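Local coordinates for protein putative enoyl-CoA hydratase/isomerase (Bordetella parapertussis, PDB 3ISA) that probably acts on acyl-CoA thioesters as an enoyl-CoA hydratase or isomerase of the crotonase-like family, at residues D[18-23]-D[52-57]; D[100-105]-D[188-193]; D[42-47]-D[91-96]; D[7-12]-D[33-38]. All coordinates share one frame; numbering follows the deposited sequence. Where two conformers were deposited one is given.

All four contacts build the core sheet of the chain and the helices packed on it. Interaction 1 is buried and lies within the sheet, where backbone hydrogen bonds pair two parallel strands. Interaction 2 packs a helix on the neighbouring strand by van der Waals contacts, almost all aliphatic, and is also buried. Interactions 3 and 4 are partly buried and both use helix 33-48. Interaction 4 sets the start of that helix on strand 9-13, mostly by apolar packing. Interaction 3 joins its later turns to helix 77-95 and adds a salt bridge. Leu53 touches Ala193 and so connects interactions 1 and 2. Trp18 and Phe20 pack on Gly42, connecting interactions 1 and 3.

Interaction 1 of 4, residues D[18-23]-D[52-57]; sequences WTFTLS and PLLVFA
The rings of Phe20 and Phe56 lie side by side and point the same way. Their planes are almost parallel, at 12°, but they are slid apart and barely overlap, with centroids 5.1 Å apart. Phe20 CD2 lies over one face of Phe56, offset toward its rim and 3.9 Å from Phe56 CE1. Phe20 CB packs on Phe56 CD1 at 3.8 Å. At the edge of the Phe20 ring, near its plane, lie Val55 O and a methyl of Leu54. Phe20 CE2 is 3.9 Å from Leu54 CD2. The Trp18 ring receives Phe20 CZ at its own edge. Both Phe rings have CG beside the backbone N, and their matching torsions (chi1 -64° and chi2 about -92° in each) together keep the ring planes near parallel.

The other face of the sheet carries Thr19, Val55, Thr21 and Ala57. Here Thr19 OG1 lies 3.7 Å from Val55 CB, and Thr19 CG2 meets Val55 CG1. Val55 also reaches Ile190 of helix 186-197.

The strands are held by five backbone hydrogen bonds. Trp18 O accepts from Val55 N at 2.8 Å, and Phe20 O accepts from Ala57 N at 3.0 Å. In return, Leu53 O, Val55 O and Ala57 O accept from Trp18 N, Phe20 N and Leu22 N. CA-H...O contacts lie between them.

Helix 33-48 covers Trp18, Phe20 and Leu54. Phe56 packs against its Val43 and against Val94 of helix 77-95. This is a parallel beta-alpha-beta unit, with strands 17-22 and 53-58 adjacent in the central sheet of the crotonase fold.

Interaction 2 of 4, residues D[100-105]-D[188-193]; sequences LTLALA and ALIDAA
Leu102 CD2 is at the centre of the contact. It touches Ala193 CB at 3.8 Å and Ile190 CG1 at 3.9 Å, so one methyl sits between two side chains about one helical turn apart. The side chains of Leu102 and Ile190 cross at about a right angle. Leu104 continues the row with both methyls. Its CD1 meets Ile190 CD1 at 4.0 Å, and its CD2 reaches Leu189 CD1 at 4.3 Å. Leu100 meets the far end of the helix segment, where its CD2 lies 3.4 Å from Ala193 O and a little farther from Ala193 CB.

Leu102 carries CG anti to the backbone N (chi1 167°), which points its CD2 at the helix. The helix runs almost antiparallel to the strand, at 170°. Alternate residues of the strand, followed from N to C, therefore meet the helix from Ala193 back to Leu189.

Neighbours in the sheet surround the leucines. Leu53 of strand 53-58 touches Leu100 and Leu102, and Val55 touches Leu104. From strand 122-125, Trp122 touches Leu100 and Leu102, and Tyr124 touches Leu102. Leu100 also packs on Leu157 of the second subunit.

Every contact made here between strand and helix is a van der Waals one. The CA of Ala193 is the nearest to the strand, 7.3 Å from Leu102 CA, consistent with its small side chain. Between these two segments the contact therefore rests on packing, and probably on the hydrophobic effect, not on directional bonds.

Interaction 3 of 4, residues D[42-47]-D[91-96]; sequences GVDAAH and LQRVAG
Val43 and Val94 have the nearest CA atoms, 7.2 Å apart, where the two helices run in roughly the same direction with their axes at 30°. The valines cross at about a right angle, and Val43 CG2 meets Val94 CG2 at 4.1 Å. Val43 CG1 also touches Arg93 CB.

Beside the valines is a salt bridge. Arg93 grips Asp44 side-on with two nitrogens. Its NE donates to Asp44 OD1 at 2.8 Å, on the syn lone pair, and its NH1 donates to Asp44 OD2 at 2.9 Å, also from the syn side. Both oxygens lie near the guanidinium plane, though the carboxylate and guanidinium planes are turned 32° apart. The Arg93 chain bends at chi2 and chi3 to bring NE and NH1 round to the carboxylate. Two nearly straight bonds restrict rotation of both groups.

The His47 ring places CE1 near Arg93 O, edge-on, but it was deposited in two conformers, so this is less certain.

Phe56 of strand 53-58 lies against both valines. The arrangement is two helices side by side on one face of a sheet, in the helical layer of the crotonase fold.

Interaction 4 of 4, residues D[7-12]-D[33-38]; sequences LPLAIE and AELVEA
Leu9 overlaps Leu35 and Ala38 at the start of helix 33-48. Its CB is 3.7 Å from Leu35 CD1 and 3.9 Å from Ala38 CB, so it fits between residues one turn apart. Here the first turns of a helix rest on the beta hairpin made by strands 9-13 and 17-22. Strand 9-13 is the outermost strand of the central sheet of the crotonase fold within this chain.

Leu9 has CG anti to the backbone N (chi1 -180°), which carries its branch on toward the helix backbone. Its CD2 reaches Ala38 O at 3.4 Å, a methyl against a carbonyl oxygen. The same side of the hairpin bears Phe20, which also touches Leu9.

Just before the strand, Pro8 joins in with its ring and its carbonyl. Pro8 CB packs on Leu35 CD1 at 4.3 Å. Leu35 too has CG anti to the backbone N (chi1 180°), and this brings its CD1 against both Pro8 and Leu9. The Pro8 ring and the Glu34 side chain cross at about a right angle, at the more exposed margin of the contact. The Glu34 chain is extended and also packs on Ser6.

Other groups fix the two elements. Pro8 O probably accepts a hydrogen bond from Ser23 N. The helix start is tied by a hydrogen bond between Leu35 N and Ser32 OG. Across the contact itself the polar atoms meet carbon: Pro8 O lies 3.5 Å from Leu35 CD1, and Pro8 CG lies 3.8 Å from Glu34 OE1.

Interaction 1 of 4, residues D[18-23]-D[52-57]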
loop_
_atom_site.group_PDB
_atom_site.type_symbol
_atom_site.label_atom_id
_atom_site.label_comp_id
_atom_site.label_asym_id
_atom_site.label_seq_id
_atom_site.Cartn_x
_atom_site.Cartn_y
_atom_site.Cartn_z
ATOM N N TRP D 18 -21.694 -6.090 27.375
ATOM C CA TRP D 18 -22.045 -7.504 27.327
ATOM C C TRP D 18 -20.834 -8.286 27.793
ATOM O O TRP D 18 -19.699 -7.992 27.391
ATOM C CB TRP D 18 -22.401 -7.969 25.913
ATOM C CG TRP D 18 -23.744 -7.538 25.411
ATOM C CD1 TRP D 18 -24.556 -6.555 25.920
ATOM C CD2 TRP D 18 -24.419 -8.067 24.266
ATOM N NE1 TRP D 18 -25.705 -6.453 25.160
ATOM C CE2 TRP D 18 -25.645 -7.368 24.138
ATOM C CE3 TRP D 18 -24.110 -9.077 23.342
ATOM C CZ2 TRP D 18 -26.557 -7.628 23.103
ATOM C CZ3 TRP D 18 -25.018 -9.336 22.304
ATOM C CH2 TRP D 18 -26.233 -8.620 22.201
ATOM N N THR D 19 -21.068 -9.267 28.654
ATOM C CA THR D 19 -20.001 -10.136 29.103
ATOM C C THR D 19 -20.184 -11.524 28.488
ATOM O O THR D 19 -21.212 -12.189 28.683
ATOM C CB THR D 19 -19.951 -10.206 30.649
ATOM O OG1 THR D 19 -19.805 -8.882 31.168
ATOM C CG2 THR D 19 -18.791 -11.104 31.133
ATOM N N PHE D 20 -19.167 -11.935 27.743
ATOM C CA PHE D 20 -19.103 -13.235 27.100
ATOM C C PHE D 20 -18.253 -14.168 27.955
ATOM O O PHE D 20 -17.024 -14.061 27.979
ATOM C CB PHE D 20 -18.452 -13.106 25.717
ATOM C CG PHE D 20 -19.236 -12.265 24.740
ATOM C CD1 PHE D 20 -20.169 -12.852 23.893
ATOM C CD2 PHE D 20 -19.021 -10.895 24.654
ATOM C CE1 PHE D 20 -20.902 -12.083 22.976
ATOM C CE2 PHE D 20 -19.748 -10.105 23.740
ATOM C CZ PHE D 20 -20.690 -10.710 22.890
ATOM N N THR D 21 -18.905 -15.087 28.655
ATOM C CA THR D 21 -18.184 -16.034 29.478
ATOM C C THR D 21 -18.093 -17.372 28.750
ATOM O O THR D 21 -19.110 -18.048 28.545
ATOM C CB THR D 21 -18.841 -16.193 30.886
ATOM O OG1 THR D 21 -18.911 -14.923 31.531
ATOM C CG2 THR D 21 -18.044 -17.180 31.751
ATOM N N LEU D 22 -16.873 -17.741 28.340
ATOM C CA LEU D 22 -16.620 -19.060 27.781
ATOM C C LEU D 22 -16.901 -20.057 28.889
ATOM O O LEU D 22 -16.372 -19.921 29.992
ATOM C CB LEU D 22 -15.178 -19.195 27.283
ATOM C CG LEU D 22 -14.880 -18.514 25.931
ATOM C CD1 LEU D 22 -15.014 -16.987 25.986
ATOM C CD2 LEU D 22 -13.482 -18.893 25.455
ATOM N N SER D 23 -17.765 -21.024 28.590
ATOM C CA SER D 23 -18.379 -21.844 29.621
ATOM C C SER D 23 -18.281 -23.330 29.299
ATOM O O SER D 23 -19.280 -24.054 29.236
ATOM C CB SER D 23 -19.830 -21.405 29.829
ATOM O OG SER D 23 -19.889 -20.082 30.333
ATOM N N PRO D 52 -21.398 -0.756 23.911
ATOM C CA PRO D 52 -20.148 0.006 24.118
ATOM C C PRO D 52 -18.939 -0.851 24.486
ATOM O O PRO D 52 -17.829 -0.635 23.949
ATOM C CB PRO D 52 -20.507 0.965 25.258
ATOM C CG PRO D 52 -22.021 1.080 25.204
ATOM C CD PRO D 52 -22.461 -0.324 24.844
ATOM N N LEU D 53 -19.153 -1.829 25.366
ATOM C CA LEU D 53 -18.067 -2.666 25.868
ATOM C C LEU D 53 -18.396 -4.158 25.756
ATOM O O LEU D 53 -19.464 -4.613 26.209
ATOM C CB LEU D 53 -17.776 -2.332 27.337
ATOM C CG LEU D 53 -16.764 -3.244 28.041
ATOM C CD1 LEU D 53 -15.331 -2.994 27.527
ATOM C CD2 LEU D 53 -16.821 -3.054 29.561
ATOM N N LEU D 54 -17.487 -4.913 25.152
ATOM C CA LEU D 54 -17.548 -6.376 25.188
ATOM C C LEU D 54 -16.503 -6.887 26.148
ATOM O O LEU D 54 -15.302 -6.577 26.009
ATOM C CB LEU D 54 -17.276 -6.980 23.801
ATOM C CG LEU D 54 -18.023 -6.350 22.625
ATOM C CD1 LEU D 54 -17.742 -7.105 21.311
ATOM C CD2 LEU D 54 -19.522 -6.257 22.910
ATOM N N VAL D 55 -16.954 -7.678 27.116
ATOM C CA VAL D 55 -16.057 -8.311 28.084
ATOM C C VAL D 55 -15.936 -9.817 27.791
ATOM O O VAL D 55 -16.944 -10.510 27.572
ATOM C CB VAL D 55 -16.536 -8.086 29.551
ATOM C CG1 VAL D 55 -15.603 -8.789 30.548
ATOM C CG2 VAL D 55 -16.661 -6.596 29.859
ATOM N N PHE D 56 -14.699 -10.314 27.753
ATOM C CA PHE D 56 -14.436 -11.740 27.569
ATOM C C PHE D 56 -13.765 -12.378 28.789
ATOM O O PHE D 56 -12.721 -11.919 29.253
ATOM C CB PHE D 56 -13.578 -11.968 26.327
ATOM C CG PHE D 56 -14.259 -11.557 25.049
ATOM C CD1 PHE D 56 -14.989 -12.496 24.315
ATOM C CD2 PHE D 56 -14.181 -10.238 24.587
ATOM C CE1 PHE D 56 -15.630 -12.132 23.147
ATOM C CE2 PHE D 56 -14.827 -9.855 23.394
ATOM C CZ PHE D 56 -15.549 -10.814 22.680
ATOM N N ALA D 57 -14.364 -13.461 29.278
ATOM C CA ALA D 57 -13.845 -14.154 30.458
ATOM C C ALA D 57 -14.072 -15.648 30.309
ATOM O O ALA D 57 -14.808 -16.077 29.432
ATOM C CB ALA D 57 -14.512 -13.624 31.725
#

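Interaction 2 of 4, residues D[100-105]-D[188-193]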
loop_
_atom_site.group_PDB
_atom_site.type_symbol
_atom_site.label_atom_id
_atom_site.label_comp_id
_atom_site.label_asym_id
_atom_site.label_seq_id
_atom_site.Cartn_x
_atom_site.Cartn_y
_atom_site.Cartn_z
ATOM N N LEU D 100 -15.433 -1.046 22.527
ATOM C CA LEU D 100 -14.229 -1.304 23.326
ATOM C C LEU D 100 -14.293 -2.786 23.736
ATOM O O LEU D 100 -15.383 -3.329 23.965
ATOM C CB LEU D 100 -14.192 -0.426 24.574
ATOM C CG LEU D 100 -12.998 -0.609 25.528
ATOM C CD1 LEU D 100 -11.659 -0.356 24.762
ATOM C CD2 LEU D 100 -13.120 0.302 26.728
ATOM N N THR D 101 -13.141 -3.443 23.808
ATOM C CA THR D 101 -13.101 -4.859 24.204
ATOM C C THR D 101 -12.135 -5.050 25.363
ATOM O O THR D 101 -11.058 -4.436 25.392
ATOM C CB THR D 101 -12.698 -5.747 23.021
ATOM O OG1 THR D 101 -11.437 -5.290 22.501
ATOM C CG2 THR D 101 -13.788 -5.656 21.906
ATOM N N LEU D 102 -12.539 -5.897 26.311
ATOM C CA LEU D 102 -11.781 -6.174 27.519
ATOM C C LEU D 102 -11.699 -7.683 27.735
ATOM O O LEU D 102 -12.719 -8.385 27.736
ATOM C CB LEU D 102 -12.439 -5.486 28.736
ATOM C CG LEU D 102 -12.009 -5.879 30.170
ATOM C CD1 LEU D 102 -10.571 -5.508 30.410
ATOM C CD2 LEU D 102 -12.876 -5.199 31.219
ATOM N N ALA D 103 -10.496 -8.187 27.952
ATOM C CA ALA D 103 -10.332 -9.602 28.235
ATOM C C ALA D 103 -9.687 -9.774 29.605
ATOM O O ALA D 103 -8.826 -8.989 29.992
ATOM C CB ALA D 103 -9.513 -10.273 27.171
ATOM N N LEU D 104 -10.109 -10.812 30.314
ATOM C CA LEU D 104 -9.658 -11.071 31.667
ATOM C C LEU D 104 -9.259 -12.534 31.750
ATOM O O LEU D 104 -10.120 -13.424 31.705
ATOM C CB LEU D 104 -10.783 -10.760 32.662
ATOM C CG LEU D 104 -11.306 -9.319 32.720
ATOM C CD1 LEU D 104 -12.676 -9.285 33.409
ATOM C CD2 LEU D 104 -10.322 -8.375 33.391
ATOM N N ALA D 105 -7.948 -12.782 31.804
ATOM C CA ALA D 105 -7.414 -14.143 31.726
ATOM C C ALA D 105 -6.914 -14.618 33.077
ATOM O O ALA D 105 -6.438 -13.820 33.887
ATOM C CB ALA D 105 -6.279 -14.227 30.734
ATOM N N ALA D 188 -14.296 -3.949 39.278
ATOM C CA ALA D 188 -13.888 -2.544 39.179
ATOM C C ALA D 188 -13.258 -2.197 37.816
ATOM O O ALA D 188 -13.492 -1.099 37.272
ATOM C CB ALA D 188 -12.949 -2.168 40.321
ATOM N N LEU D 189 -12.478 -3.128 37.270
ATOM C CA LEU D 189 -11.884 -2.952 35.935
ATOM C C LEU D 189 -12.960 -2.890 34.854
ATOM O O LEU D 189 -12.858 -2.108 33.904
ATOM C CB LEU D 189 -10.877 -4.066 35.630
ATOM C CG LEU D 189 -9.567 -4.078 36.423
ATOM C CD1 LEU D 189 -8.761 -5.327 36.049
ATOM C CD2 LEU D 189 -8.754 -2.811 36.197
ATOM N N ILE D 190 -14.001 -3.702 35.019
ATOM C CA ILE D 190 -15.121 -3.714 34.073
ATOM C C ILE D 190 -15.861 -2.379 34.108
ATOM O O ILE D 190 -16.142 -1.779 33.055
ATOM C CB ILE D 190 -16.077 -4.904 34.329
ATOM C CG1 ILE D 190 -15.345 -6.212 34.019
ATOM C CG2 ILE D 190 -17.362 -4.770 33.466
ATOM C CD1 ILE D 190 -16.070 -7.479 34.478
ATOM N N ASP D 191 -16.136 -1.897 35.321
ATOM C CA ASP D 191 -16.771 -0.595 35.500
ATOM C C ASP D 191 -15.944 0.526 34.865
ATOM O O ASP D 191 -16.506 1.401 34.197
ATOM C CB ASP D 191 -17.014 -0.302 36.990
ATOM C CG ASP D 191 -18.150 -1.144 37.594
ATOM O OD1 ASP D 191 -18.977 -1.716 36.848
ATOM O OD2 ASP D 191 -18.218 -1.223 38.841
ATOM N N ALA D 192 -14.620 0.488 35.050
ATOM C CA ALA D 192 -13.737 1.500 34.464
ATOM C C ALA D 192 -13.763 1.433 32.931
ATOM O O ALA D 192 -13.815 2.472 32.255
ATOM C CB ALA D 192 -12.305 1.347 34.986
ATOM N N ALA D 193 -13.709 0.209 32.408
ATOM C CA ALA D 193 -13.821 -0.038 30.962
ATOM C C ALA D 193 -15.157 0.444 30.411
ATOM O O ALA D 193 -15.195 1.073 29.356
ATOM C CB ALA D 193 -13.588 -1.510 30.642
#

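Interaction 3 of 4, residues D[42-47]-D[91-96]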
loop_
_atom_site.group_PDB
_atom_site.type_symbol
_atom_site.label_atom_id
_atom_site.label_comp_id
_atom_site.label_asym_id
_atom_site.label_seq_id
_atom_site.Cartn_x
_atom_site.Cartn_y
_atom_site.Cartn_z
ATOM N N GLY D 42 -22.839 -13.959 18.939
ATOM C CA GLY D 42 -22.899 -12.987 20.031
ATOM C C GLY D 42 -22.212 -11.668 19.702
ATOM O O GLY D 42 -22.768 -10.593 19.954
ATOM N N VAL D 43 -20.996 -11.756 19.155
ATOM C CA VAL D 43 -20.239 -10.569 18.713
ATOM C C VAL D 43 -20.986 -9.792 17.613
ATOM O O VAL D 43 -21.098 -8.565 17.693
ATOM C CB VAL D 43 -18.772 -10.936 18.313
ATOM C CG1 VAL D 43 -18.093 -9.769 17.670
ATOM C CG2 VAL D 43 -17.979 -11.374 19.582
ATOM N N ASP D 44 -21.514 -10.505 16.618
ATOM C CA ASP D 44 -22.313 -9.874 15.547
ATOM C C ASP D 44 -23.550 -9.155 16.096
ATOM O O ASP D 44 -23.862 -8.049 15.654
ATOM C CB ASP D 44 -22.739 -10.889 14.482
ATOM C CG ASP D 44 -21.582 -11.359 13.606
ATOM O OD1 ASP D 44 -20.449 -10.848 13.736
ATOM O OD2 ASP D 44 -21.804 -12.265 12.776
ATOM N N ALA D 45 -24.230 -9.773 17.067
ATOM C CA ALA D 45 -25.414 -9.184 17.690
ATOM C C ALA D 45 -25.041 -7.920 18.466
ATOM O O ALA D 45 -25.730 -6.912 18.370
ATOM C CB ALA D 45 -26.093 -10.200 18.598
ATOM N N ALA D 46 -23.933 -7.975 19.209
ATOM C CA ALA D 46 -23.427 -6.804 19.931
ATOM C C ALA D 46 -23.061 -5.632 19.000
ATOM O O ALA D 46 -23.287 -4.470 19.361
ATOM C CB ALA D 46 -22.251 -7.185 20.801
ATOM N N HIS D 47 -22.513 -5.945 17.817
ATOM C CA HIS D 47 -22.188 -4.908 16.861
ATOM C C HIS D 47 -23.465 -4.276 16.274
ATOM O O HIS D 47 -23.531 -3.056 16.117
ATOM C CB HIS D 47 -21.221 -5.436 15.797
ATOM C CG HIS D 47 -19.873 -5.816 16.344
ATOM N ND1 HIS D 47 -18.907 -6.440 15.585
ATOM C CD2 HIS D 47 -19.338 -5.667 17.580
ATOM C CE1 HIS D 47 -17.834 -6.644 16.326
ATOM N NE2 HIS D 47 -18.075 -6.196 17.544
ATOM N N LEU D 91 -11.721 -13.839 15.417
ATOM C CA LEU D 91 -10.651 -12.983 15.961
ATOM C C LEU D 91 -10.637 -11.608 15.270
ATOM O O LEU D 91 -10.461 -10.570 15.906
ATOM C CB LEU D 91 -9.295 -13.698 15.835
ATOM C CG LEU D 91 -9.187 -15.024 16.589
ATOM C CD1 LEU D 91 -7.863 -15.714 16.284
ATOM C CD2 LEU D 91 -9.373 -14.788 18.088
ATOM N N GLN D 92 -10.869 -11.613 13.961
ATOM C CA GLN D 92 -10.893 -10.372 13.211
ATOM C C GLN D 92 -12.098 -9.496 13.588
ATOM O O GLN D 92 -11.977 -8.268 13.661
ATOM C CB GLN D 92 -10.819 -10.675 11.706
ATOM C CG GLN D 92 -9.427 -11.225 11.317
ATOM C CD GLN D 92 -9.248 -11.403 9.823
ATOM O OE1 GLN D 92 -10.094 -10.980 9.019
ATOM N NE2 GLN D 92 -8.133 -12.015 9.438
ATOM N N ARG D 93 -13.247 -10.125 13.842
ATOM C CA ARG D 93 -14.441 -9.414 14.291
ATOM C C ARG D 93 -14.209 -8.763 15.655
ATOM O O ARG D 93 -14.567 -7.611 15.856
ATOM C CB ARG D 93 -15.626 -10.374 14.386
ATOM C CG ARG D 93 -16.375 -10.550 13.086
ATOM C CD ARG D 93 -16.944 -11.939 13.057
ATOM N NE ARG D 93 -18.271 -12.031 12.456
ATOM C CZ ARG D 93 -18.504 -12.405 11.207
ATOM N NH1 ARG D 93 -19.750 -12.491 10.775
ATOM N NH2 ARG D 93 -17.500 -12.698 10.391
ATOM N N VAL D 94 -13.583 -9.501 16.566
ATOM C CA VAL D 94 -13.252 -8.965 17.900
ATOM C C VAL D 94 -12.190 -7.847 17.787
ATOM O O VAL D 94 -12.382 -6.741 18.337
ATOM C CB VAL D 94 -12.818 -10.086 18.866
ATOM C CG1 VAL D 94 -12.430 -9.504 20.254
ATOM C CG2 VAL D 94 -13.933 -11.137 18.991
ATOM N N ALA D 95 -11.116 -8.120 17.041
ATOM C CA ALA D 95 -10.013 -7.145 16.854
ATOM C C ALA D 95 -10.460 -5.816 16.256
ATOM O O ALA D 95 -10.017 -4.749 16.707
ATOM C CB ALA D 95 -8.887 -7.737 16.034
ATOM N N GLY D 96 -11.333 -5.890 15.253
ATOM C CA GLY D 96 -11.845 -4.708 14.547
ATOM C C GLY D 96 -13.173 -4.183 15.093
ATOM O O GLY D 96 -13.870 -3.435 14.413
#

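Interaction 4 of 4, residues D[7-12]-D[33-38]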
loop_
_atom_site.group_PDB
_atom_site.type_symbol
_atom_site.label_atom_id
_atom_site.label_comp_id
_atom_site.label_asym_id
_atom_site.label_seq_id
_atom_site.Cartn_x
_atom_site.Cartn_y
_atom_site.Cartn_z
ATOM N N LEU D 7 -25.056 -24.685 27.024
ATOM C CA LEU D 7 -24.748 -23.286 26.920
ATOM C C LEU D 7 -23.222 -23.168 27.025
ATOM O O LEU D 7 -22.712 -22.847 28.096
ATOM C CB LEU D 7 -25.443 -22.518 28.050
ATOM C CG LEU D 7 -25.404 -20.983 28.057
ATOM C CD1 LEU D 7 -26.329 -20.412 26.966
ATOM C CD2 LEU D 7 -25.759 -20.450 29.438
ATOM N N PRO D 8 -22.491 -23.448 25.919
ATOM C CA PRO D 8 -21.022 -23.327 25.969
ATOM C C PRO D 8 -20.549 -21.869 26.068
ATOM O O PRO D 8 -19.401 -21.615 26.442
ATOM C CB PRO D 8 -20.569 -23.955 24.641
ATOM C CG PRO D 8 -21.716 -23.736 23.722
ATOM C CD PRO D 8 -22.952 -23.898 24.591
ATOM N N LEU D 9 -21.438 -20.936 25.726
ATOM C CA LEU D 9 -21.183 -19.503 25.868
ATOM C C LEU D 9 -22.311 -18.819 26.643
ATOM O O LEU D 9 -23.458 -18.785 26.174
ATOM C CB LEU D 9 -21.056 -18.842 24.485
ATOM C CG LEU D 9 -20.784 -17.335 24.556
ATOM C CD1 LEU D 9 -19.409 -17.073 25.152
ATOM C CD2 LEU D 9 -20.951 -16.668 23.179
ATOM N N ALA D 10 -21.986 -18.248 27.799
ATOM C CA ALA D 10 -22.974 -17.470 28.551
ATOM C C ALA D 10 -22.802 -16.021 28.173
ATOM O O ALA D 10 -21.669 -15.527 28.099
ATOM C CB ALA D 10 -22.786 -17.637 30.046
ATOM N N ILE D 11 -23.914 -15.334 27.927
ATOM C CA ILE D 11 -23.861 -13.902 27.630
ATOM C C ILE D 11 -24.711 -13.106 28.636
ATOM O O ILE D 11 -25.915 -13.325 28.752
ATOM C CB ILE D 11 -24.257 -13.553 26.167
ATOM C CG1 ILE D 11 -23.507 -14.433 25.144
ATOM C CG2 ILE D 11 -24.027 -12.033 25.903
ATOM C CD1 ILE D 11 -24.082 -14.359 23.690
ATOM N N GLU D 12 -24.058 -12.223 29.382
ATOM C CA GLU D 12 -24.744 -11.282 30.256
ATOM C C GLU D 12 -24.860 -9.948 29.524
ATOM O O GLU D 12 -23.855 -9.376 29.103
ATOM C CB GLU D 12 -23.977 -11.100 31.569
ATOM C CG GLU D 12 -24.544 -10.007 32.477
ATOM C CD GLU D 12 -23.556 -9.519 33.548
ATOM O OE1 GLU D 12 -22.705 -10.308 34.014
ATOM O OE2 GLU D 12 -23.638 -8.333 33.928
ATOM N N ALA D 33 -16.316 -26.217 17.537
ATOM C CA ALA D 33 -17.005 -25.522 16.459
ATOM C C ALA D 33 -18.222 -24.771 17.018
ATOM O O ALA D 33 -18.400 -23.593 16.727
ATOM C CB ALA D 33 -17.403 -26.495 15.330
ATOM N N GLU D 34 -18.995 -25.436 17.887
ATOM C CA GLU D 34 -20.179 -24.846 18.516
ATOM C C GLU D 34 -19.878 -23.560 19.319
ATOM O O GLU D 34 -20.601 -22.562 19.197
ATOM C CB GLU D 34 -20.898 -25.894 19.391
ATOM C CG GLU D 34 -22.321 -25.503 19.762
ATOM C CD GLU D 34 -22.889 -26.237 20.983
ATOM O OE1 GLU D 34 -22.140 -26.942 21.702
ATOM O OE2 GLU D 34 -24.107 -26.082 21.237
ATOM N N LEU D 35 -18.831 -23.585 20.143
ATOM C CA LEU D 35 -18.451 -22.393 20.899
ATOM C C LEU D 35 -18.022 -21.222 19.996
ATOM O O LEU D 35 -18.460 -20.084 20.216
ATOM C CB LEU D 35 -17.371 -22.719 21.946
ATOM C CG LEU D 35 -16.860 -21.556 22.816
ATOM C CD1 LEU D 35 -17.998 -20.697 23.422
ATOM C CD2 LEU D 35 -16.001 -22.152 23.924
ATOM N N VAL D 36 -17.203 -21.501 18.975
ATOM C CA VAL D 36 -16.776 -20.460 18.015
ATOM C C VAL D 36 -18.002 -19.841 17.349
ATOM O O VAL D 36 -18.132 -18.606 17.320
ATOM C CB VAL D 36 -15.758 -21.013 16.991
ATOM C CG1 VAL D 36 -15.412 -19.980 15.854
ATOM C CG2 VAL D 36 -14.501 -21.462 17.720
ATOM N N GLU D 37 -18.926 -20.676 16.868
ATOM C CA GLU D 37 -20.141 -20.143 16.228
ATOM C C GLU D 37 -21.016 -19.292 17.168
ATOM O O GLU D 37 -21.574 -18.284 16.749
ATOM C CB GLU D 37 -20.968 -21.238 15.552
ATOM C CG GLU D 37 -20.304 -21.902 14.343
ATOM C CD GLU D 37 -19.781 -20.929 13.278
ATOM O OE1 GLU D 37 -20.517 -20.015 12.848
ATOM O OE2 GLU D 37 -18.620 -21.115 12.853
ATOM N N ALA D 38 -21.116 -19.707 18.428
ATOM C CA ALA D 38 -21.819 -18.951 19.457
ATOM C C ALA D 38 -21.173 -17.582 19.720
ATOM O O ALA D 38 -21.879 -16.581 19.920
ATOM C CB ALA D 38 -21.864 -19.761 20.747
#